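PDB 3T0P: DNA polymerase III, beta subunit from Eubacterium rectale, which probably forms a ring-shaped, head-to-tail homodimer around DNA and tethers DNA polymerases and other proteins to it for processive synthesis. Local coordinates for residues Leu265-Arg270 / Met292-Asn297; Ser178-Glu183 / Arg330-Glu335; Lys280-Met285 / Leu362-Asn367. All blocks are in the same frame, centred on the assembly; numbering follows the deposited sequence. Where two conformers were deposited one is given.

Contact 1 of 3, residues Leu265-Arg270 / Met292-Asn297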
loop_
_atom_site.group_PDB
_atom_site.type_symbol
_atom_site.label_atom_id
_atom_site.label_comp_id
_atom_site.label_asym_id
_atom_site.label_seq_id
_atom_site.Cartn_x
_atom_site.Cartn_y
_atom_site.Cartn_z
ATOM N N LEU B 265 -14.357 8.739 -18.456
ATOM C CA LEU B 265 -13.743 8.010 -17.337
ATOM C C LEU B 265 -13.915 8.774 -16.011
ATOM O O LEU B 265 -14.400 8.181 -15.025
ATOM C CB LEU B 265 -12.236 7.738 -17.613
ATOM C CG LEU B 265 -11.433 7.056 -16.481
ATOM C CD1 LEU B 265 -12.138 5.753 -15.983
ATOM C CD2 LEU B 265 -10.016 6.770 -16.925
ATOM N N ASP B 266 -13.575 10.075 -15.986
ATOM C CA ASP B 266 -13.713 10.852 -14.718
ATOM C C ASP B 266 -15.162 10.931 -14.219
ATOM O O ASP B 266 -15.404 10.861 -13.014
ATOM C CB ASP B 266 -13.144 12.258 -14.866
ATOM C CG ASP B 266 -11.621 12.279 -14.924
ATOM O OD1 ASP B 266 -10.991 11.190 -14.726
ATOM O OD2 ASP B 266 -11.051 13.367 -15.206
ATOM N N CYS B 267 -16.119 11.029 -15.142
ATOM C CA CYS B 267 -17.504 11.121 -14.765
ATOM C C CYS B 267 -18.037 9.801 -14.187
ATOM O O CYS B 267 -18.754 9.821 -13.197
ATOM C CB CYS B 267 -18.345 11.563 -15.952
ATOM S SG CYS B 267 -20.111 11.321 -15.682
ATOM N N ILE B 268 -17.739 8.663 -14.844
ATOM C CA ILE B 268 -18.198 7.351 -14.396
ATOM C C ILE B 268 -17.535 7.024 -13.047
ATOM O O ILE B 268 -18.186 6.487 -12.142
ATOM C CB ILE B 268 -17.959 6.261 -15.467
ATOM C CG1 ILE B 268 -18.677 6.661 -16.781
ATOM C CG2 ILE B 268 -18.476 4.915 -14.952
ATOM C CD1 ILE B 268 -18.618 5.655 -17.960
ATOM N N ASP B 269 -16.276 7.416 -12.888
ATOM C CA ASP B 269 -15.562 7.210 -11.636
ATOM C C ASP B 269 -16.235 8.037 -10.504
ATOM O O ASP B 269 -16.449 7.499 -9.421
ATOM C CB ASP B 269 -14.088 7.566 -11.833
ATOM C CG ASP B 269 -13.201 7.372 -10.620
ATOM O OD1 ASP B 269 -13.206 6.248 -10.050
ATOM O OD2 ASP B 269 -12.452 8.320 -10.281
ATOM N N ARG B 270 -16.635 9.290 -10.775
ATOM C CA ARG B 270 -17.352 10.155 -9.806
ATOM C C ARG B 270 -18.642 9.485 -9.339
ATOM O O ARG B 270 -18.922 9.453 -8.162
ATOM C CB ARG B 270 -17.741 11.507 -10.441
ATOM C CG ARG B 270 -16.684 12.545 -10.326
ATOM C CD ARG B 270 -17.195 13.924 -10.727
ATOM N NE ARG B 270 -17.179 14.121 -12.173
ATOM C CZ ARG B 270 -16.098 14.414 -12.892
ATOM N NH1 ARG B 270 -14.911 14.513 -12.311
ATOM N NH2 ARG B 270 -16.195 14.587 -14.203
HETATM N N MSE B 292 -24.275 14.046 -23.773
HETATM C CA MSE B 292 -24.470 12.834 -23.009
HETATM C C MSE B 292 -24.735 13.244 -21.565
HETATM O O MSE B 292 -23.907 13.921 -20.941
HETATM C CB MSE B 292 -23.286 11.863 -23.091
HETATM C CG MSE B 292 -23.533 10.637 -22.247
HETATM SE SE MSE B 292 -22.001 9.447 -22.031
HETATM C CE MSE B 292 -21.902 8.703 -23.879
ATOM N N GLU B 293 -25.886 12.835 -21.048
ATOM C CA GLU B 293 -26.246 13.033 -19.657
ATOM C C GLU B 293 -26.108 11.703 -18.916
ATOM O O GLU B 293 -26.693 10.699 -19.338
ATOM C CB GLU B 293 -27.670 13.575 -19.536
ATOM C CG GLU B 293 -28.020 13.832 -18.082
ATOM C CD GLU B 293 -29.447 14.269 -17.840
ATOM O OE1 GLU B 293 -30.379 13.498 -18.165
ATOM O OE2 GLU B 293 -29.630 15.396 -17.327
ATOM N N LEU B 294 -25.351 11.709 -17.815
ATOM C CA LEU B 294 -25.112 10.559 -16.951
ATOM C C LEU B 294 -25.724 10.786 -15.592
ATOM O O LEU B 294 -25.549 11.847 -15.001
ATOM C CB LEU B 294 -23.608 10.267 -16.809
ATOM C CG LEU B 294 -22.896 9.935 -18.105
ATOM C CD1 LEU B 294 -22.229 11.184 -18.669
ATOM C CD2 LEU B 294 -21.868 8.867 -17.891
ATOM N N ARG B 295 -26.459 9.788 -15.109
ATOM C CA ARG B 295 -27.102 9.832 -13.791
ATOM C C ARG B 295 -26.896 8.551 -13.019
ATOM O O ARG B 295 -26.841 7.446 -13.601
ATOM C CB ARG B 295 -28.618 10.063 -13.893
ATOM C CG ARG B 295 -29.034 11.353 -14.553
ATOM C CD ARG B 295 -30.537 11.454 -14.740
ATOM N NE ARG B 295 -31.066 10.369 -15.571
ATOM C CZ ARG B 295 -32.309 10.320 -16.037
ATOM N NH1 ARG B 295 -33.159 11.309 -15.786
ATOM N NH2 ARG B 295 -32.709 9.290 -16.774
ATOM N N ILE B 296 -26.875 8.713 -11.695
ATOM C CA ILE B 296 -26.861 7.631 -10.759
ATOM C C ILE B 296 -27.560 8.152 -9.535
ATOM O O ILE B 296 -27.500 9.351 -9.251
ATOM C CB ILE B 296 -25.429 7.058 -10.503
ATOM C CG1 ILE B 296 -25.491 5.605 -10.005
ATOM C CG2 ILE B 296 -24.558 7.969 -9.592
ATOM C CD1 ILE B 296 -24.157 4.809 -10.248
ATOM N N ASN B 297 -28.255 7.275 -8.827
ATOM C CA ASN B 297 -28.895 7.634 -7.549
ATOM C C ASN B 297 -28.808 6.426 -6.626
ATOM O O ASN B 297 -28.813 5.289 -7.098
ATOM C CB ASN B 297 -30.337 8.122 -7.723
ATOM C CG ASN B 297 -31.196 7.093 -8.340
ATOM O OD1 ASN B 297 -31.749 6.230 -7.649
ATOM N ND2 ASN B 297 -31.220 7.096 -9.667
#

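Contact 2 of 3, residues Ser178-Glu183 / Arg330-Glu335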
loop_
_atom_site.group_PDB
_atom_site.type_symbol
_atom_site.label_atom_id
_atom_site.label_comp_id
_atom_site.label_asym_id
_atom_site.label_seq_id
_atom_site.Cartn_x
_atom_site.Cartn_y
_atom_site.Cartn_z
ATOM N N SER B 178 -13.213 -8.116 -24.062
ATOM C CA SER B 178 -12.058 -7.265 -24.330
ATOM C C SER B 178 -11.217 -7.932 -25.388
ATOM O O SER B 178 -10.822 -9.085 -25.212
ATOM C CB SER B 178 -11.246 -7.032 -23.072
ATOM O OG SER B 178 -12.062 -6.448 -22.080
ATOM N N ILE B 179 -11.000 -7.244 -26.505
ATOM C CA ILE B 179 -10.222 -7.759 -27.635
ATOM C C ILE B 179 -9.153 -6.754 -28.021
ATOM O O ILE B 179 -9.459 -5.597 -28.323
ATOM C CB ILE B 179 -11.098 -8.113 -28.881
ATOM C CG1 ILE B 179 -12.342 -8.932 -28.500
ATOM C CG2 ILE B 179 -10.267 -8.836 -29.960
ATOM C CD1 ILE B 179 -13.426 -8.961 -29.562
ATOM N N ARG B 180 -7.911 -7.224 -28.075
ATOM C CA ARG B 180 -6.783 -6.442 -28.542
ATOM C C ARG B 180 -6.174 -7.093 -29.768
ATOM O O ARG B 180 -6.108 -8.311 -29.858
ATOM C CB ARG B 180 -5.751 -6.269 -27.443
ATOM C CG ARG B 180 -6.108 -5.160 -26.430
ATOM C CD ARG B 180 -5.841 -3.800 -27.032
ATOM N NE ARG B 180 -6.264 -2.723 -26.142
ATOM C CZ ARG B 180 -5.905 -1.453 -26.284
ATOM N NH1 ARG B 180 -5.101 -1.088 -27.283
ATOM N NH2 ARG B 180 -6.312 -0.540 -25.407
ATOM N N TYR B 181 -5.797 -6.272 -30.743
ATOM C CA TYR B 181 -5.150 -6.693 -31.979
ATOM C C TYR B 181 -3.755 -6.141 -32.036
ATOM O O TYR B 181 -3.518 -4.990 -31.640
ATOM C CB TYR B 181 -5.932 -6.234 -33.204
ATOM C CG TYR B 181 -7.312 -6.832 -33.314
ATOM C CD1 TYR B 181 -8.429 -6.142 -32.859
ATOM C CD2 TYR B 181 -7.515 -8.045 -33.963
ATOM C CE1 TYR B 181 -9.716 -6.671 -32.999
ATOM C CE2 TYR B 181 -8.795 -8.579 -34.121
ATOM C CZ TYR B 181 -9.892 -7.901 -33.615
ATOM O OH TYR B 181 -11.152 -8.438 -33.744
ATOM N N ILE B 182 -2.808 -6.984 -32.483
ATOM C CA ILE B 182 -1.398 -6.623 -32.611
ATOM C C ILE B 182 -0.943 -7.064 -33.990
ATOM O O ILE B 182 -1.189 -8.199 -34.380
ATOM C CB ILE B 182 -0.543 -7.250 -31.465
ATOM C CG1 ILE B 182 -0.979 -6.740 -30.074
ATOM C CG2 ILE B 182 0.968 -7.026 -31.667
ATOM C CD1 ILE B 182 -0.493 -7.646 -28.901
ATOM N N GLU B 183 -0.344 -6.147 -34.752
ATOM C CA GLU B 183 0.259 -6.447 -36.052
ATOM C C GLU B 183 1.742 -6.738 -35.797
ATOM O O GLU B 183 2.441 -5.922 -35.185
ATOM C CB GLU B 183 0.077 -5.297 -37.049
ATOM C CG GLU B 183 0.171 -5.744 -38.496
ATOM C CD GLU B 183 -0.344 -4.734 -39.507
ATOM O OE1 GLU B 183 -1.552 -4.400 -39.462
ATOM O OE2 GLU B 183 0.455 -4.301 -40.369
ATOM N N ARG B 330 -9.837 2.844 -18.412
ATOM C CA ARG B 330 -8.521 2.891 -17.729
ATOM C C ARG B 330 -7.371 2.353 -18.589
ATOM O O ARG B 330 -6.205 2.668 -18.339
ATOM C CB ARG B 330 -8.547 2.064 -16.441
ATOM C CG ARG B 330 -9.078 2.831 -15.246
ATOM C CD ARG B 330 -8.945 1.996 -14.000
ATOM N NE ARG B 330 -9.553 2.653 -12.850
ATOM C CZ ARG B 330 -9.971 2.016 -11.766
ATOM N NH1 ARG B 330 -9.857 0.693 -11.678
ATOM N NH2 ARG B 330 -10.524 2.690 -10.766
ATOM N N VAL B 331 -7.686 1.505 -19.591
ATOM C CA VAL B 331 -6.633 0.873 -20.404
ATOM C C VAL B 331 -6.649 1.379 -21.829
ATOM O O VAL B 331 -5.941 0.823 -22.669
ATOM C CB VAL B 331 -6.673 -0.672 -20.330
ATOM C CG1 VAL B 331 -6.501 -1.131 -18.885
ATOM C CG2 VAL B 331 -7.952 -1.246 -20.934
ATOM N N ILE B 332 -7.419 2.461 -22.097
ATOM C CA ILE B 332 -7.475 3.086 -23.418
ATOM C C ILE B 332 -6.674 4.368 -23.331
ATOM O O ILE B 332 -6.994 5.247 -22.524
ATOM C CB ILE B 332 -8.931 3.303 -23.940
ATOM C CG1 ILE B 332 -9.630 1.946 -24.169
ATOM C CG2 ILE B 332 -8.938 4.159 -25.201
ATOM C CD1 ILE B 332 -11.189 2.042 -24.339
ATOM N N ASP B 333 -5.619 4.464 -24.156
ATOM C CA ASP B 333 -4.691 5.600 -24.153
ATOM C C ASP B 333 -5.157 6.754 -25.002
ATOM O O ASP B 333 -4.771 7.892 -24.739
ATOM C CB ASP B 333 -3.308 5.144 -24.620
ATOM C CG ASP B 333 -2.640 4.148 -23.672
ATOM O OD1 ASP B 333 -2.897 4.225 -22.440
ATOM O OD2 ASP B 333 -1.887 3.269 -24.166
ATOM N N GLU B 334 -5.998 6.470 -25.999
ATOM C CA GLU B 334 -6.553 7.435 -26.937
ATOM C C GLU B 334 -7.264 8.609 -26.240
ATOM O O GLU B 334 -7.882 8.424 -25.195
ATOM C CB GLU B 334 -7.513 6.711 -27.886
ATOM C CG GLU B 334 -6.799 5.986 -29.021
ATOM C CD GLU B 334 -6.090 4.669 -28.755
ATOM O OE1 GLU B 334 -6.207 4.126 -27.633
ATOM O OE2 GLU B 334 -5.437 4.161 -29.697
ATOM N N GLU B 335 -7.150 9.820 -26.815
ATOM C CA GLU B 335 -7.774 11.036 -26.274
ATOM C C GLU B 335 -9.313 10.980 -26.408
ATOM O O GLU B 335 -10.043 11.466 -25.535
ATOM C CB GLU B 335 -7.225 12.306 -26.953
ATOM C CG GLU B 335 -7.406 13.539 -26.080
ATOM C CD GLU B 335 -6.982 14.849 -26.713
HETATM O O HOH W 1 -5.128 1.956 -26.188
#

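Contact 3 of 3, residues Lys280-Met285 / Leu362-Asn367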
loop_
_atom_site.group_PDB
_atom_site.type_symbol
_atom_site.label_atom_id
_atom_site.label_comp_id
_atom_site.label_asym_id
_atom_site.label_seq_id
_atom_site.Cartn_x
_atom_site.Cartn_y
_atom_site.Cartn_z
ATOM N N LYS B 280 -25.779 -2.074 -5.910
ATOM C CA LYS B 280 -25.480 -2.400 -7.296
ATOM C C LYS B 280 -26.433 -1.581 -8.161
ATOM O O LYS B 280 -27.488 -2.078 -8.568
ATOM C CB LYS B 280 -25.592 -3.916 -7.552
ATOM N N LYS B 281 -26.091 -0.293 -8.374
ATOM C CA LYS B 281 -26.919 0.610 -9.170
ATOM C C LYS B 281 -26.263 0.847 -10.540
ATOM O O LYS B 281 -25.053 1.021 -10.616
ATOM C CB LYS B 281 -27.167 1.943 -8.425
ATOM C CG LYS B 281 -28.029 1.829 -7.162
ATOM C CD LYS B 281 -29.516 1.989 -7.472
ATOM C CE LYS B 281 -30.381 1.765 -6.256
ATOM N NZ LYS B 281 -30.985 3.029 -5.748
ATOM N N PRO B 282 -27.013 0.829 -11.656
ATOM C CA PRO B 282 -26.369 1.145 -12.938
ATOM C C PRO B 282 -26.185 2.656 -13.142
ATOM O O PRO B 282 -26.852 3.454 -12.501
ATOM C CB PRO B 282 -27.336 0.579 -13.965
ATOM C CG PRO B 282 -28.676 0.605 -13.296
ATOM C CD PRO B 282 -28.472 0.630 -11.809
ATOM N N ILE B 283 -25.233 3.039 -13.988
ATOM C CA ILE B 283 -25.087 4.415 -14.427
ATOM C C ILE B 283 -26.018 4.522 -15.669
ATOM O O ILE B 283 -25.995 3.618 -16.517
ATOM C CB ILE B 283 -23.602 4.832 -14.680
ATOM C CG1 ILE B 283 -23.540 6.342 -14.967
ATOM C CG2 ILE B 283 -22.930 3.990 -15.797
ATOM C CD1 ILE B 283 -22.394 6.996 -14.561
ATOM N N ILE B 284 -26.895 5.539 -15.709
ATOM C CA ILE B 284 -27.834 5.764 -16.824
ATOM C C ILE B 284 -27.275 6.837 -17.761
ATOM O O ILE B 284 -26.943 7.919 -17.291
ATOM C CB ILE B 284 -29.255 6.155 -16.348
ATOM C CG1 ILE B 284 -29.841 5.195 -15.286
ATOM C CG2 ILE B 284 -30.226 6.391 -17.529
ATOM C CD1 ILE B 284 -29.966 3.781 -15.652
HETATM N N MSE B 285 -27.153 6.526 -19.070
HETATM C CA MSE B 285 -26.717 7.474 -20.093
HETATM C C MSE B 285 -27.917 7.902 -20.965
HETATM O O MSE B 285 -28.663 7.048 -21.434
HETATM C CB MSE B 285 -25.639 6.884 -21.015
HETATM C CG MSE B 285 -24.298 6.524 -20.352
HETATM SE SE MSE B 285 -23.145 5.673 -21.758
HETATM C CE MSE B 285 -21.482 5.375 -20.681
ATOM N N LEU B 362 -22.072 -5.395 -22.221
ATOM C CA LEU B 362 -23.510 -5.611 -22.258
ATOM C C LEU B 362 -24.173 -4.598 -21.342
ATOM O O LEU B 362 -23.709 -4.385 -20.227
ATOM C CB LEU B 362 -23.941 -7.039 -21.859
ATOM C CG LEU B 362 -23.548 -8.206 -22.763
ATOM C CD1 LEU B 362 -24.041 -9.530 -22.170
ATOM C CD2 LEU B 362 -24.091 -8.048 -24.166
ATOM N N PRO B 363 -25.265 -3.961 -21.785
ATOM C CA PRO B 363 -25.946 -3.013 -20.917
ATOM C C PRO B 363 -26.849 -3.735 -19.914
ATOM O O PRO B 363 -27.129 -4.925 -20.063
ATOM C CB PRO B 363 -26.785 -2.194 -21.917
ATOM C CG PRO B 363 -27.120 -3.135 -22.966
ATOM C CD PRO B 363 -25.957 -4.092 -23.081
ATOM N N VAL B 364 -27.399 -2.965 -18.982
ATOM C CA VAL B 364 -28.351 -3.437 -17.999
ATOM C C VAL B 364 -29.677 -3.716 -18.687
ATOM O O VAL B 364 -30.130 -2.957 -19.550
ATOM C CB VAL B 364 -28.477 -2.388 -16.881
ATOM C CG1 VAL B 364 -29.777 -2.539 -16.106
ATOM C CG2 VAL B 364 -27.272 -2.461 -15.957
ATOM N N ASN B 365 -30.272 -4.845 -18.344
ATOM C CA ASN B 365 -31.573 -5.164 -18.898
ATOM C C ASN B 365 -32.614 -4.634 -17.900
ATOM O O ASN B 365 -32.722 -5.144 -16.779
ATOM C CB ASN B 365 -31.712 -6.666 -19.190
ATOM C CG ASN B 365 -33.113 -7.079 -19.567
ATOM O OD1 ASN B 365 -33.715 -6.550 -20.504
ATOM N ND2 ASN B 365 -33.680 -7.990 -18.794
ATOM N N PHE B 366 -33.311 -3.563 -18.282
ATOM C CA PHE B 366 -34.339 -2.968 -17.446
ATOM C C PHE B 366 -35.704 -3.684 -17.635
ATOM O O PHE B 366 -36.630 -3.411 -16.863
ATOM C CB PHE B 366 -34.458 -1.464 -17.746
ATOM C CG PHE B 366 -33.271 -0.660 -17.283
ATOM C CD1 PHE B 366 -33.097 -0.356 -15.938
ATOM C CD2 PHE B 366 -32.326 -0.201 -18.192
ATOM C CE1 PHE B 366 -32.000 0.381 -15.508
ATOM C CE2 PHE B 366 -31.236 0.559 -17.762
ATOM C CZ PHE B 366 -31.076 0.830 -16.423
ATOM N N ASN B 367 -35.805 -4.614 -18.639
ATOM C CA ASN B 367 -36.994 -5.413 -19.040
ATOM C C ASN B 367 -38.167 -4.512 -19.534
ATOM O O ASN B 367 -39.349 -4.869 -19.366
ATOM C CB ASN B 367 -37.466 -6.363 -17.912
ATOM C CG ASN B 367 -36.736 -7.684 -17.857
ATOM O OD1 ASN B 367 -35.926 -7.940 -16.951
ATOM N ND2 ASN B 367 -37.016 -8.559 -18.823
#

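Contact 1 of 3, residues Leu265-Arg270 / Met292-Asn297
Leu-294 of the strand presses its whole isobutyl group against the sulfur of Cys-267 on helix 261-272. Starting at the backbone, Leu-294 CB lies 3.8 Å from Cys-267 SG, so contact begins at the root of the side chain. The branch point Leu-294 CG is 3.9 Å from Cys-267 SG. From there the two methyls part: Leu-294 CD1 reaches Cys-267 SG at 3.7 Å and Leu-294 CD2 does so at the same 3.7 Å. The sulfur thus sits evenly across the fork and favours neither branch. Leu-294 CD2 also meets the next helix residue, 4.0 Å from Ile-268 CG1, and the two side chains cross there at about a right angle. The fork is held well off a staggered position (chi2 96°). On the helix, Cys-267 extends SG opposite its backbone N (chi1 166°), while its CB already points at the strand.

The contact is wholly apolar and buried. Leu-294 also touches Ile-283 and Ile-307 on the flanking strands, and Ile-268 packs against Phe-325 and Ile-326 of helix 322-329, so both partners belong to one larger hydrophobic core. One turn on from Asp-266, Arg-270 turns a face of its guanidinium to Asp-266 O, which sits over the centre of that face, 3.6 Å above its plane; NH2 forms a salt bridge to Glu-305 and NH1 is bonded to Lys-81 O of the second subunit. The helix therefore packs on the sheet with one flank and reaches the dimer interface with another. On the strand, Arg-295 points away from the helix, as alternation along a beta strand requires. A helix packed on an antiparallel sheet through such a core is characteristic of the DNA clamp fold, here in the C-terminal domain.

Contact 2 of 3, residues Ser178-Glu183 / Arg330-Glu335
Arg-180 leaves its strand toward the loop 330-335 and brings NH2 within 3.1 Å of Val-331 O. The angle is too poor for a hydrogen bond, and the carbonyl lies obliquely to the guanidinium. While Arg-180 NE is hydrogen-bonded to the hydroxyl of Tyr-359, the group is linked across the contact through a water, set at its edge in the guanidinium plane, which accepts from Arg-180 NH2 at 2.9 Å. The same water donates to Glu-334 OE1 at 2.8 Å and takes a longer bond from Asp-333 N at 3.3 Å, so one solvent molecule ties the arginine to both a carboxylate and the loop backbone.

Two torsions shape the arginine. CG sits opposite the carbonyl carbon (chi1 -80°), and a second turn at chi2, -76°, bends the chain; beyond it chi3 is extended. The bend brings NE to the tyrosine hydroxyl, while Val-138 and Gln-141 pack alongside.

Strand 176-184 belongs to the central domain and strand 357-361, which carries Tyr-359, to the C-terminal domain. They are neighbours in one continuous antiparallel sheet, the way successive domains of a beta sliding clamp are joined, and the loop lies over this seam.

Glu-334 is folded rather than extended, its CB directed at the strand and its chain turned back at chi2 (76°). Its carboxylate still stays 5.2 Å from the guanidinium, measured from OE1 to Arg-180 NH2, and the water spans the gap; the opposite charges would probably strengthen the bridge. Ile-332 CA lies at the edge of the guanidinium, near its plane, 4.3 Å from Arg-180 NH2. Val-331 aims its CB at the strand as well and packs on Phe-144 and Tyr-359. Lys-261 NZ is hydrogen-bonded to the carbonyl oxygens of both Ile-332 and Glu-334.

Contact 3 of 3, residues Lys280-Met285 / Leu362-Asn367
Phe-366 lays the far end of its ring against Pro-282, just ahead of strand 283-288, and Ile-284 within it. Its CZ lies 3.9 Å from Pro-282 CG and a very tight 3.2 Å from Ile-284 CD1, a spacing best read with caution. Both aliphatic groups approach the ring at a slant. Ile-284 reaches it because its chain turns at chi1 (-51°) and again at chi2 (-58°), swinging CD1 over to the aromatic tip. Val-364 divides its two methyls between neighbours: Val-364 CG2 meets Pro-282 CB at 3.6 Å, while Val-364 CG1 rests over the centre of the Phe-366 ring, 3.6 Å above its plane. Pro-282 is thus gripped at CB by the valine and at CG by the phenylalanine.

The tail is also tied to the sheet by a backbone bond between Val-364 and Gly-319 of strand 316-320. As in other beta clamps, the C-terminal tail probably borders the pocket for clamp-binding peptides. Between the two segments themselves, contact is carried by carbon alone, at the protein surface. It is therefore apolar packing, with polar anchoring of the tail coming from the neighbouring strand.

Overall arrangement
Contacts 1 and 3 each use one strand of the same four-stranded sheet of the C-terminal domain: strands 283-288 and 291-297 are neighbours, joined by a probable hydrogen bond from Ile-284 N to Arg-295 O, and the contact centres are about 13 Å apart. Contact 1 is core packing of helix on sheet; contact 3 is a surface patch where the C-terminal tail lies against Pro-282 and Ile-284. Both are apolar. Contact 2 differs in place and chemistry, being buried yet polar, water-mediated, and set between two domains. Its loop still adjoins contact 1, with Leu-265 packing against Arg-330, whereas contacts 2 and 3 stay about 9 Å apart at their nearest atoms.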